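Alpha-Amylase (Thermotoga maritima, PDB 2B5D) belongs to glycosyl hydrolase family 57, a group of carbohydrate-active proteins built around a curved beta/alpha core with helical additions. Local coordinates at residues A[27-30]-A[31-34]; A[168-171]-A[172-176]; A[180-183]-A[184-188]; A[327-330]-A[331-335]. All blocks are in the same frame, centred on the assembly; numbering follows the deposited sequence.

Contact 1 of 4, residues A[27-30]-A[31-34]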
loop_
_atom_site.group_PDB
_atom_site.type_symbol
_atom_site.label_atom_id
_atom_site.label_comp_id
_atom_site.label_asym_id
_atom_site.label_seq_id
_atom_site.Cartn_x
_atom_site.Cartn_y
_atom_site.Cartn_z
ATOM N N GLU A 27 -4.999 20.030 -8.274
ATOM C CA GLU A 27 -5.234 21.342 -8.863
ATOM C C GLU A 27 -6.310 22.129 -8.105
ATOM O O GLU A 27 -6.460 23.328 -8.320
ATOM C CB GLU A 27 -5.592 21.215 -10.353
ATOM C CG GLU A 27 -4.508 20.511 -11.209
ATOM C CD GLU A 27 -4.730 20.644 -12.716
ATOM O OE1 GLU A 27 -3.718 20.808 -13.445
ATOM O OE2 GLU A 27 -5.908 20.581 -13.169
ATOM N N ARG A 28 -7.063 21.444 -7.235
ATOM C CA ARG A 28 -8.070 22.080 -6.374
ATOM C C ARG A 28 -7.439 22.894 -5.235
ATOM O O ARG A 28 -8.061 23.818 -4.722
ATOM C CB ARG A 28 -8.985 21.028 -5.751
ATOM C CG ARG A 28 -9.882 20.288 -6.718
ATOM C CD ARG A 28 -10.862 19.369 -5.962
ATOM N NE ARG A 28 -12.157 20.002 -5.662
ATOM C CZ ARG A 28 -12.423 20.733 -4.573
ATOM N NH1 ARG A 28 -11.484 20.948 -3.652
ATOM N NH2 ARG A 28 -13.639 21.254 -4.397
ATOM N N TRP A 29 -6.226 22.517 -4.819
ATOM C CA TRP A 29 -5.484 23.295 -3.836
ATOM C C TRP A 29 -5.378 24.745 -4.333
ATOM O O TRP A 29 -5.772 25.680 -3.642
ATOM C CB TRP A 29 -4.077 22.734 -3.603
ATOM C CG TRP A 29 -3.933 21.266 -3.202
ATOM C CD1 TRP A 29 -2.832 20.478 -3.440
ATOM C CD2 TRP A 29 -4.878 20.423 -2.496
ATOM N NE1 TRP A 29 -3.029 19.209 -2.937
ATOM C CE2 TRP A 29 -4.269 19.141 -2.351
ATOM C CE3 TRP A 29 -6.177 20.620 -1.969
ATOM C CZ2 TRP A 29 -4.916 18.050 -1.701
ATOM C CZ3 TRP A 29 -6.832 19.523 -1.318
ATOM C CH2 TRP A 29 -6.186 18.262 -1.194
ATOM N N LEU A 30 -4.879 24.901 -5.552
ATOM C CA LEU A 30 -4.819 26.192 -6.218
ATOM C C LEU A 30 -6.150 26.956 -6.214
ATOM O O LEU A 30 -6.201 28.149 -5.896
ATOM C CB LEU A 30 -4.351 26.000 -7.662
ATOM C CG LEU A 30 -3.455 27.010 -8.388
ATOM C CD1 LEU A 30 -3.979 27.186 -9.780
ATOM C CD2 LEU A 30 -3.281 28.360 -7.686
ATOM N N PHE A 31 -7.227 26.269 -6.571
ATOM C CA PHE A 31 -8.534 26.910 -6.629
ATOM C C PHE A 31 -9.066 27.383 -5.275
ATOM O O PHE A 31 -9.626 28.476 -5.171
ATOM C CB PHE A 31 -9.539 26.000 -7.334
ATOM C CG PHE A 31 -9.125 25.598 -8.721
ATOM C CD1 PHE A 31 -9.538 24.373 -9.250
ATOM C CD2 PHE A 31 -8.317 26.438 -9.501
ATOM C CE1 PHE A 31 -9.152 23.985 -10.557
ATOM C CE2 PHE A 31 -7.931 26.073 -10.792
ATOM C CZ PHE A 31 -8.345 24.846 -11.326
ATOM N N GLU A 32 -8.899 26.560 -4.253
ATOM C CA GLU A 32 -9.216 26.961 -2.887
ATOM C C GLU A 32 -8.344 28.137 -2.416
ATOM O O GLU A 32 -8.862 29.099 -1.844
ATOM C CB GLU A 32 -9.057 25.775 -1.932
ATOM C CG GLU A 32 -10.059 24.618 -2.123
ATOM C CD GLU A 32 -9.588 23.287 -1.481
ATOM O OE1 GLU A 32 -10.426 22.360 -1.343
ATOM O OE2 GLU A 32 -8.391 23.170 -1.112
ATOM N N ALA A 33 -7.023 28.075 -2.671
ATOM C CA ALA A 33 -6.125 29.217 -2.359
ATOM C C ALA A 33 -6.557 30.516 -3.031
ATOM O O ALA A 33 -6.575 31.553 -2.393
ATOM C CB ALA A 33 -4.707 28.896 -2.671
ATOM N N ILE A 34 -6.964 30.452 -4.296
ATOM C CA ILE A 34 -7.436 31.656 -5.017
ATOM C C ILE A 34 -8.717 32.186 -4.384
ATOM O O ILE A 34 -8.882 33.392 -4.174
ATOM C CB ILE A 34 -7.675 31.386 -6.541
ATOM C CG1 ILE A 34 -6.406 30.886 -7.218
ATOM C CG2 ILE A 34 -8.108 32.635 -7.242
ATOM C CD1 ILE A 34 -6.551 30.639 -8.722
#
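Glu32 reaches back over the preceding turn of its helix toward Arg28 and Trp29, and it illustrates how one acidic side chain can serve two neighbours. Its backbone N already donates to Arg28 O at 2.9 Å. From there CB stands 3.6 Å from Arg28 O, and CG, lying beside the backbone N and anti to the carbonyl carbon (chi1 -67°), comes within 3.4 Å of the same oxygen. The chain then runs out extended, and its carboxylate divides the work. OE1 takes a salt bridge from Arg28 NH1 at 2.9 Å. This bond is noticeably bent, 131° at the hydrogen. OE1 lies in the guanidinium plane, and NH1 meets it from above the carboxylate plane, the two planes being 77° apart. OE2 turns instead to the rim of the Trp29 indole, 3.5 Å from CE3 and close to the ring plane, where the partial positive charge of the C-H edge probably suits an anion.

Elsewhere on the helix, the Phe31 ring lies flat against a backbone carbonyl, Glu27 O, which sits 3.3 Å above its centre. Leu30 CD2 packs on Ile34 CG1 at 4.0 Å in a purely apolar contact. The side chains of Leu30, Phe31 and Ile34 are buried: Leu30 and Ile34 run into helices 59-66 and 68-91, Phe31 meets His77 and Lys73 of the latter, and Leu30 and Ala33 also touch Leu13 in the loop beyond strand 3-11, so the first turns of helix 27-47 are wedged between that loop and two helices.

Contact 2 of 4, residues A[168-171]-A[172-176]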
loop_
_atom_site.group_PDB
_atom_site.type_symbol
_atom_site.label_atom_id
_atom_site.label_comp_id
_atom_site.label_asym_id
_atom_site.label_seq_id
_atom_site.Cartn_x
_atom_site.Cartn_y
_atom_site.Cartn_z
ATOM N N LYS A 168 14.439 36.630 -12.525
ATOM C CA LYS A 168 13.976 36.858 -13.898
ATOM C C LYS A 168 12.505 36.550 -14.066
ATOM O O LYS A 168 11.772 37.308 -14.752
ATOM C CB LYS A 168 14.791 36.045 -14.887
ATOM C CG LYS A 168 16.203 36.566 -15.126
ATOM C CD LYS A 168 16.768 36.021 -16.445
ATOM C CE LYS A 168 18.319 36.091 -16.485
ATOM N NZ LYS A 168 18.874 37.370 -15.902
ATOM N N ASN A 169 12.042 35.469 -13.427
ATOM C CA ASN A 169 10.618 35.148 -13.498
ATOM C C ASN A 169 9.697 36.230 -12.922
ATOM O O ASN A 169 8.652 36.569 -13.508
ATOM C CB ASN A 169 10.298 33.772 -12.909
ATOM C CG ASN A 169 8.899 33.353 -13.228
ATOM O OD1 ASN A 169 8.625 32.952 -14.359
ATOM N ND2 ASN A 169 7.978 33.520 -12.270
ATOM N N TYR A 170 10.098 36.771 -11.782
ATOM C CA TYR A 170 9.444 37.924 -11.227
ATOM C C TYR A 170 9.447 39.123 -12.178
ATOM O O TYR A 170 8.392 39.780 -12.367
ATOM C CB TYR A 170 10.084 38.278 -9.869
ATOM C CG TYR A 170 9.505 39.463 -9.130
ATOM C CD1 TYR A 170 8.740 39.290 -7.965
ATOM C CD2 TYR A 170 9.757 40.773 -9.562
ATOM C CE1 TYR A 170 8.255 40.382 -7.260
ATOM C CE2 TYR A 170 9.261 41.882 -8.869
ATOM C CZ TYR A 170 8.523 41.680 -7.708
ATOM O OH TYR A 170 8.041 42.774 -7.025
ATOM N N GLU A 171 10.620 39.449 -12.728
ATOM C CA GLU A 171 10.713 40.542 -13.707
ATOM C C GLU A 171 9.697 40.402 -14.841
ATOM O O GLU A 171 9.006 41.374 -15.179
ATOM C CB GLU A 171 12.108 40.633 -14.313
ATOM C CG GLU A 171 13.228 40.965 -13.329
ATOM C CD GLU A 171 14.504 41.361 -14.059
ATOM O OE1 GLU A 171 14.537 42.521 -14.564
ATOM O OE2 GLU A 171 15.460 40.525 -14.138
ATOM N N LYS A 172 9.631 39.195 -15.421
ATOM C CA LYS A 172 8.696 38.852 -16.494
ATOM C C LYS A 172 7.241 39.158 -16.140
ATOM O O LYS A 172 6.540 39.803 -16.899
ATOM C CB LYS A 172 8.856 37.384 -16.880
ATOM C CG LYS A 172 7.811 36.878 -17.918
ATOM C CD LYS A 172 7.893 35.372 -18.105
ATOM C CE LYS A 172 6.968 34.644 -17.128
ATOM N NZ LYS A 172 7.005 33.156 -17.398
ATOM N N HIS A 173 6.791 38.719 -14.971
ATOM C CA HIS A 173 5.412 38.979 -14.580
ATOM C C HIS A 173 5.189 40.366 -14.042
ATOM O O HIS A 173 4.115 40.928 -14.225
ATOM C CB HIS A 173 4.942 37.994 -13.502
ATOM C CG HIS A 173 4.842 36.576 -13.964
ATOM N ND1 HIS A 173 5.643 35.574 -13.457
ATOM C CD2 HIS A 173 4.021 35.984 -14.862
ATOM C CE1 HIS A 173 5.322 34.424 -14.021
ATOM N NE2 HIS A 173 4.350 34.647 -14.890
ATOM N N MET A 174 6.162 40.896 -13.302
ATOM C CA MET A 174 5.902 42.121 -12.574
ATOM C C MET A 174 6.372 43.356 -13.331
ATOM O O MET A 174 5.962 44.470 -13.010
ATOM C CB MET A 174 6.508 42.055 -11.167
ATOM C CG MET A 174 5.875 41.001 -10.252
ATOM S SD MET A 174 4.199 41.357 -9.679
ATOM C CE MET A 174 3.166 40.577 -10.916
ATOM N N LYS A 175 7.204 43.162 -14.351
ATOM C CA LYS A 175 7.754 44.291 -15.121
ATOM C C LYS A 175 8.612 45.234 -14.246
ATOM O O LYS A 175 8.620 46.449 -14.465
ATOM C CB LYS A 175 6.644 45.098 -15.850
ATOM C CG LYS A 175 5.516 44.287 -16.462
ATOM C CD LYS A 175 6.020 43.468 -17.643
ATOM C CE LYS A 175 4.921 42.576 -18.210
ATOM N NZ LYS A 175 5.530 41.448 -19.028
ATOM N N LYS A 176 9.364 44.663 -13.305
ATOM C CA LYS A 176 10.119 45.409 -12.315
ATOM C C LYS A 176 11.077 44.393 -11.741
ATOM O O LYS A 176 10.714 43.222 -11.613
ATOM C CB LYS A 176 9.149 45.866 -11.210
ATOM C CG LYS A 176 9.715 46.708 -10.082
ATOM C CD LYS A 176 8.558 47.103 -9.114
ATOM C CE LYS A 176 9.029 48.022 -7.974
ATOM N NZ LYS A 176 7.883 48.577 -7.179
#
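Met174 folds over the Tyr170 ring, one turn earlier in the same helix, and gives a compact case of a Met-aromatic contact. Its CG sits 3.6 Å from the ring centroid and only 8° off the normal, a CH-pi approach squarely onto the face, while SD stays above that face at 5.0 Å from the centroid. CB adds a touch on Tyr170 CE2 at 3.6 Å. The ring can lie there because Tyr170 CG is anti to its backbone N (chi1 -179°), which sends the ring outward from the helix, with a slight lean toward its C-terminal end, where Met174 can cross its face. At the ring's edge, near its plane, Lys176 O approaches CD2 to 3.3 Å; the same carbonyl receives a CA-H contact from Glu171 CA at 3.4 Å.

Lys176 O gets there through the way the helix stops. Met174 N still bonds to Tyr170 O, and Lys175 N to Glu171 O at 2.7 Å, but Lys175 has left-handed backbone angles (phi 62°) and turns the chain away. Its NZ curls back to Lys172 O at 2.9 Å. This is the end of the crossover helix of a beta-alpha-beta unit, in which helix 156-174 links the adjacent parallel strands 137-142 and 180-182.

On another side of the helix, the aliphatic CE of Lys172 lies over one face of the His173 imidazole, toward its rim. Farther out, Lys172 NZ forms salt bridges with Glu63 and Glu517, and His173 NE2 a weak hydrogen bond with Ser66. Tyr170 OH is held by Ile139 O of strand 137-142 and by Gln132.

Contact 3 of 4, residues A[180-183]-A[184-188]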
loop_
_atom_site.group_PDB
_atom_site.type_symbol
_atom_site.label_atom_id
_atom_site.label_comp_id
_atom_site.label_asym_id
_atom_site.label_seq_id
_atom_site.Cartn_x
_atom_site.Cartn_y
_atom_site.Cartn_z
ATOM N N GLY A 180 13.388 42.558 -2.739
ATOM C CA GLY A 180 13.622 41.565 -1.720
ATOM C C GLY A 180 13.311 40.153 -2.177
ATOM O O GLY A 180 12.645 39.934 -3.188
ATOM N N ILE A 181 13.811 39.208 -1.395
ATOM C CA ILE A 181 13.606 37.804 -1.662
ATOM C C ILE A 181 13.236 37.044 -0.368
ATOM O O ILE A 181 13.735 37.343 0.731
ATOM C CB ILE A 181 14.869 37.132 -2.241
ATOM C CG1 ILE A 181 14.489 35.718 -2.754
ATOM C CG2 ILE A 181 15.911 37.070 -1.163
ATOM C CD1 ILE A 181 15.528 34.928 -3.609
ATOM N N TRP A 182 12.377 36.052 -0.521
ATOM C CA TRP A 182 12.120 35.134 0.572
ATOM C C TRP A 182 12.758 33.821 0.183
ATOM O O TRP A 182 12.434 33.268 -0.827
ATOM C CB TRP A 182 10.606 34.943 0.748
ATOM C CG TRP A 182 10.245 33.873 1.750
ATOM C CD1 TRP A 182 10.104 32.551 1.510
ATOM C CD2 TRP A 182 10.051 34.048 3.167
ATOM N NE1 TRP A 182 9.806 31.886 2.664
ATOM C CE2 TRP A 182 9.768 32.777 3.704
ATOM C CE3 TRP A 182 10.108 35.155 4.036
ATOM C CZ2 TRP A 182 9.483 32.575 5.077
ATOM C CZ3 TRP A 182 9.827 34.956 5.431
ATOM C CH2 TRP A 182 9.548 33.674 5.923
ATOM N N LEU A 183 13.662 33.325 0.999
ATOM C CA LEU A 183 14.226 32.026 0.786
ATOM C C LEU A 183 13.257 30.952 1.356
ATOM O O LEU A 183 12.684 31.097 2.461
ATOM C CB LEU A 183 15.558 31.975 1.521
ATOM C CG LEU A 183 16.517 33.191 1.460
ATOM C CD1 LEU A 183 17.719 32.981 2.403
ATOM C CD2 LEU A 183 17.044 33.420 0.009
ATOM N N ALA A 184 13.087 29.869 0.619
ATOM C CA ALA A 184 12.245 28.744 1.065
ATOM C C ALA A 184 12.709 28.288 2.444
ATOM O O ALA A 184 13.913 28.011 2.625
ATOM C CB ALA A 184 12.370 27.603 0.074
ATOM N N GLU A 185 11.754 28.235 3.411
ATOM C CA GLU A 185 12.002 27.820 4.785
ATOM C C GLU A 185 13.005 28.692 5.509
ATOM O O GLU A 185 13.663 28.229 6.434
ATOM C CB GLU A 185 12.475 26.344 4.887
ATOM C CG GLU A 185 11.570 25.256 4.243
ATOM C CD GLU A 185 10.105 25.390 4.669
ATOM O OE1 GLU A 185 9.859 25.570 5.907
ATOM O OE2 GLU A 185 9.223 25.319 3.770
ATOM N N CYS A 186 13.154 29.941 5.075
ATOM C CA CYS A 186 14.279 30.810 5.500
ATOM C C CYS A 186 15.646 30.115 5.494
ATOM O O CYS A 186 16.528 30.444 6.300
ATOM C CB CYS A 186 13.945 31.478 6.877
ATOM S SG CYS A 186 12.625 32.736 6.619
ATOM N N GLY A 187 15.804 29.117 4.640
ATOM C CA GLY A 187 17.042 28.366 4.580
ATOM C C GLY A 187 18.172 29.284 4.094
ATOM O O GLY A 187 18.183 29.749 2.966
ATOM N N TYR A 188 19.082 29.562 4.997
ATOM C CA TYR A 188 20.133 30.500 4.790
ATOM C C TYR A 188 21.378 29.792 5.277
ATOM O O TYR A 188 21.343 29.112 6.299
ATOM C CB TYR A 188 19.927 31.813 5.568
ATOM C CG TYR A 188 21.143 32.759 5.330
ATOM C CD1 TYR A 188 21.223 33.574 4.166
ATOM C CD2 TYR A 188 22.219 32.775 6.216
ATOM C CE1 TYR A 188 22.338 34.424 3.941
ATOM C CE2 TYR A 188 23.323 33.587 5.990
ATOM C CZ TYR A 188 23.386 34.390 4.844
ATOM O OH TYR A 188 24.482 35.198 4.667
HETATM O O HOH W 1 9.232 28.946 2.810
#
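From Leu183 O to Cys186 N, 2.9 Å apart, the chain closes a type II beta turn, and a second turn follows through Gly187 N to Ala184 O at 3.0 Å, with Glu185 (phi 61°) and Cys186 (phi 45°) both in the left-handed region. The doubled turn swings the Cys186 thiol onto the indole of Trp182. SG lies over the six-membered ring, 3.7 Å from its centroid and displaced toward the rim, a sulfur-aromatic contact. A water in the indole plane accepts from Trp182 NE1 at 3.0 Å and from Glu185 N at 2.7 Å, tying ring to turn. Trp182 has two modelled conformers; the sulfur contact, the bridge through NE1 and the stacking on His10 of strand 3-11 hold for this one and are to that extent doubtful.

All this happens where strand 180-182, flanked in the parallel sheet by strands 137-142 and 203-206, gives way to the loop at its C-terminal end, the end at which beta/alpha barrels generally carry their functional residues.

Leu183 serves a different neighbour. Its CD1 methyl comes to 3.3 Å from Gly187 O and meets the edge of the Tyr188 ring at CD1, 4.0 Å away; the Tyr188 hydroxyl is hydrogen-bonded to Asp193.

Contact 4 of 4, residues A[327-330]-A[331-335]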
loop_
_atom_site.group_PDB
_atom_site.type_symbol
_atom_site.label_atom_id
_atom_site.label_comp_id
_atom_site.label_asym_id
_atom_site.label_seq_id
_atom_site.Cartn_x
_atom_site.Cartn_y
_atom_site.Cartn_z
ATOM N N LYS A 327 1.091 44.373 20.584
ATOM C CA LYS A 327 2.175 44.955 19.753
ATOM C C LYS A 327 2.554 46.360 20.236
ATOM O O LYS A 327 3.718 46.803 20.092
ATOM C CB LYS A 327 1.785 45.004 18.262
ATOM C CG LYS A 327 1.494 43.637 17.576
ATOM C CD LYS A 327 2.674 42.686 17.642
ATOM C CE LYS A 327 2.632 41.849 18.902
ATOM N NZ LYS A 327 3.760 40.904 19.107
ATOM N N GLU A 328 1.556 47.073 20.774
ATOM C CA GLU A 328 1.758 48.397 21.367
ATOM C C GLU A 328 2.539 48.244 22.644
ATOM O O GLU A 328 3.535 48.904 22.892
ATOM C CB GLU A 328 0.415 49.015 21.671
ATOM C CG GLU A 328 -0.319 49.442 20.404
ATOM C CD GLU A 328 -1.604 50.166 20.691
ATOM O OE1 GLU A 328 -1.993 51.040 19.869
ATOM O OE2 GLU A 328 -2.220 49.874 21.738
ATOM N N SER A 329 2.089 47.349 23.474
ATOM C CA SER A 329 2.861 47.064 24.651
ATOM C C SER A 329 4.331 46.720 24.264
ATOM O O SER A 329 5.267 47.296 24.800
ATOM C CB SER A 329 2.177 45.963 25.432
ATOM O OG SER A 329 3.003 45.588 26.491
ATOM N N GLN A 330 4.532 45.828 23.296
ATOM C CA GLN A 330 5.905 45.390 22.903
ATOM C C GLN A 330 6.734 46.555 22.301
ATOM O O GLN A 330 7.868 46.764 22.694
ATOM C CB GLN A 330 5.840 44.139 22.012
ATOM C CG GLN A 330 7.179 43.746 21.290
ATOM C CD GLN A 330 6.958 42.727 20.192
ATOM O OE1 GLN A 330 6.125 42.916 19.296
ATOM N NE2 GLN A 330 7.702 41.651 20.250
ATOM N N ALA A 331 6.113 47.355 21.443
ATOM C CA ALA A 331 6.727 48.540 20.921
ATOM C C ALA A 331 7.244 49.506 21.996
ATOM O O ALA A 331 8.411 49.954 21.943
ATOM C CB ALA A 331 5.777 49.267 19.956
ATOM N N ARG A 332 6.382 49.828 22.974
ATOM C CA ARG A 332 6.708 50.831 23.967
ATOM C C ARG A 332 7.868 50.353 24.806
ATOM O O ARG A 332 8.813 51.114 25.048
ATOM C CB ARG A 332 5.485 51.153 24.843
ATOM C CG ARG A 332 4.426 52.065 24.174
ATOM C CD ARG A 332 3.412 52.547 25.240
ATOM N NE ARG A 332 2.909 51.387 25.993
ATOM C CZ ARG A 332 1.736 50.801 25.765
ATOM N NH1 ARG A 332 0.904 51.294 24.833
ATOM N NH2 ARG A 332 1.393 49.738 26.488
ATOM N N ARG A 333 7.810 49.098 25.232
ATOM C CA ARG A 333 8.878 48.487 25.997
ATOM C C ARG A 333 10.226 48.528 25.225
ATOM O O ARG A 333 11.290 48.732 25.820
ATOM C CB ARG A 333 8.478 47.043 26.276
ATOM C CG ARG A 333 9.535 46.182 26.939
ATOM C CD ARG A 333 9.002 44.785 27.226
ATOM N NE ARG A 333 9.034 43.862 26.084
ATOM C CZ ARG A 333 7.960 43.347 25.473
ATOM N NH1 ARG A 333 6.708 43.646 25.881
ATOM N NH2 ARG A 333 8.138 42.510 24.457
ATOM N N LEU A 334 10.164 48.311 23.908
ATOM C CA LEU A 334 11.348 48.226 23.062
ATOM C C LEU A 334 11.934 49.598 22.795
ATOM O O LEU A 334 13.126 49.745 22.867
ATOM C CB LEU A 334 11.026 47.543 21.724
ATOM C CG LEU A 334 11.384 46.087 21.369
ATOM C CD1 LEU A 334 11.836 45.208 22.501
ATOM C CD2 LEU A 334 10.234 45.456 20.555
ATOM N N MET A 335 11.096 50.579 22.446
ATOM C CA MET A 335 11.528 51.969 22.300
ATOM C C MET A 335 12.274 52.421 23.561
ATOM O O MET A 335 13.409 52.937 23.495
ATOM C CB MET A 335 10.333 52.884 22.003
ATOM C CG MET A 335 10.060 53.028 20.529
ATOM S SD MET A 335 8.556 53.850 19.939
ATOM C CE MET A 335 7.257 52.844 20.704
HETATM O O HOH W 2 9.945 41.767 22.172
#
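Gln330 bonds to Leu334 along the helix and touches Arg333 beside it, so this residue takes part in both the hydrogen bonding and the packing. Among the hydrogen bonds, the backbone ladder runs regularly from Ala331 N to Lys327 O through Leu334 N to Gln330 O, the latter at 3.0 Å. The Gln330 side chain adds polar links at its amide. OE1 accepts from Lys327 NZ at 3.1 Å, the lysine coming from above the amide plane; NE2 gives one contact to a water at 3.0 Å, which also receives a weak bond from Arg333 NH2, and is bonded as well to Asp238. Grips at both amide atoms would fix its rotation.

Packing forms the second group. Gln330 and Leu334 run side by side, pointing the same way, with Gln330 CG 3.6 Å from Leu334 CD2. Arg333 bends at its third torsion (chi3 82°) and brings its guanidinium face over Gln330 CA, NH1 being 3.5 Å from that carbon; amide and guanidinium are inclined at 46°. Arg333 also packs against Gln217 of the second subunit. Arg332 folds back similarly, its guanidinium face over Glu328 O and NH2 3.6 Å from Ser329 CA.

Charge makes the third. Glu328 OE2 and Arg332 NH1 remain 4.6 Å apart, their main partners lying elsewhere: Ser374 for the acid, a salt bridge to Asp376 for the base. Arg333 has a long, weak ion pair with Glu240. The pattern is that of a helix laid on a sheet, helix 309-338 resting Lys327, Glu328 and Ala331 on Leu377 of strand 377-379, and tied down by Gln330 to Asp238 and by Arg332 to Asp376.

All four contacts are local, each within a short run of chain, and follow one another in series through the family 57 region. Contacts 2 and 3 are consecutive along the chain: helix 156-174 ends in the first and strand 180-182 opens the second, with centres about 18 Å apart. Contact 1 is at the start of helix 27-47; its centre lies about 23 Å from those of contacts 2 and 3. Contact 4, on helix 309-338, lies about 38 Å from contact 1, centre to centre. Contact 3 includes a strand of the mixed sheet, whereas the others sit on three separate helices, from about 12 Å (contacts 1 and 3) to about 29 Å (contact 4) from the chain's centre, where one residue reaches a second subunit.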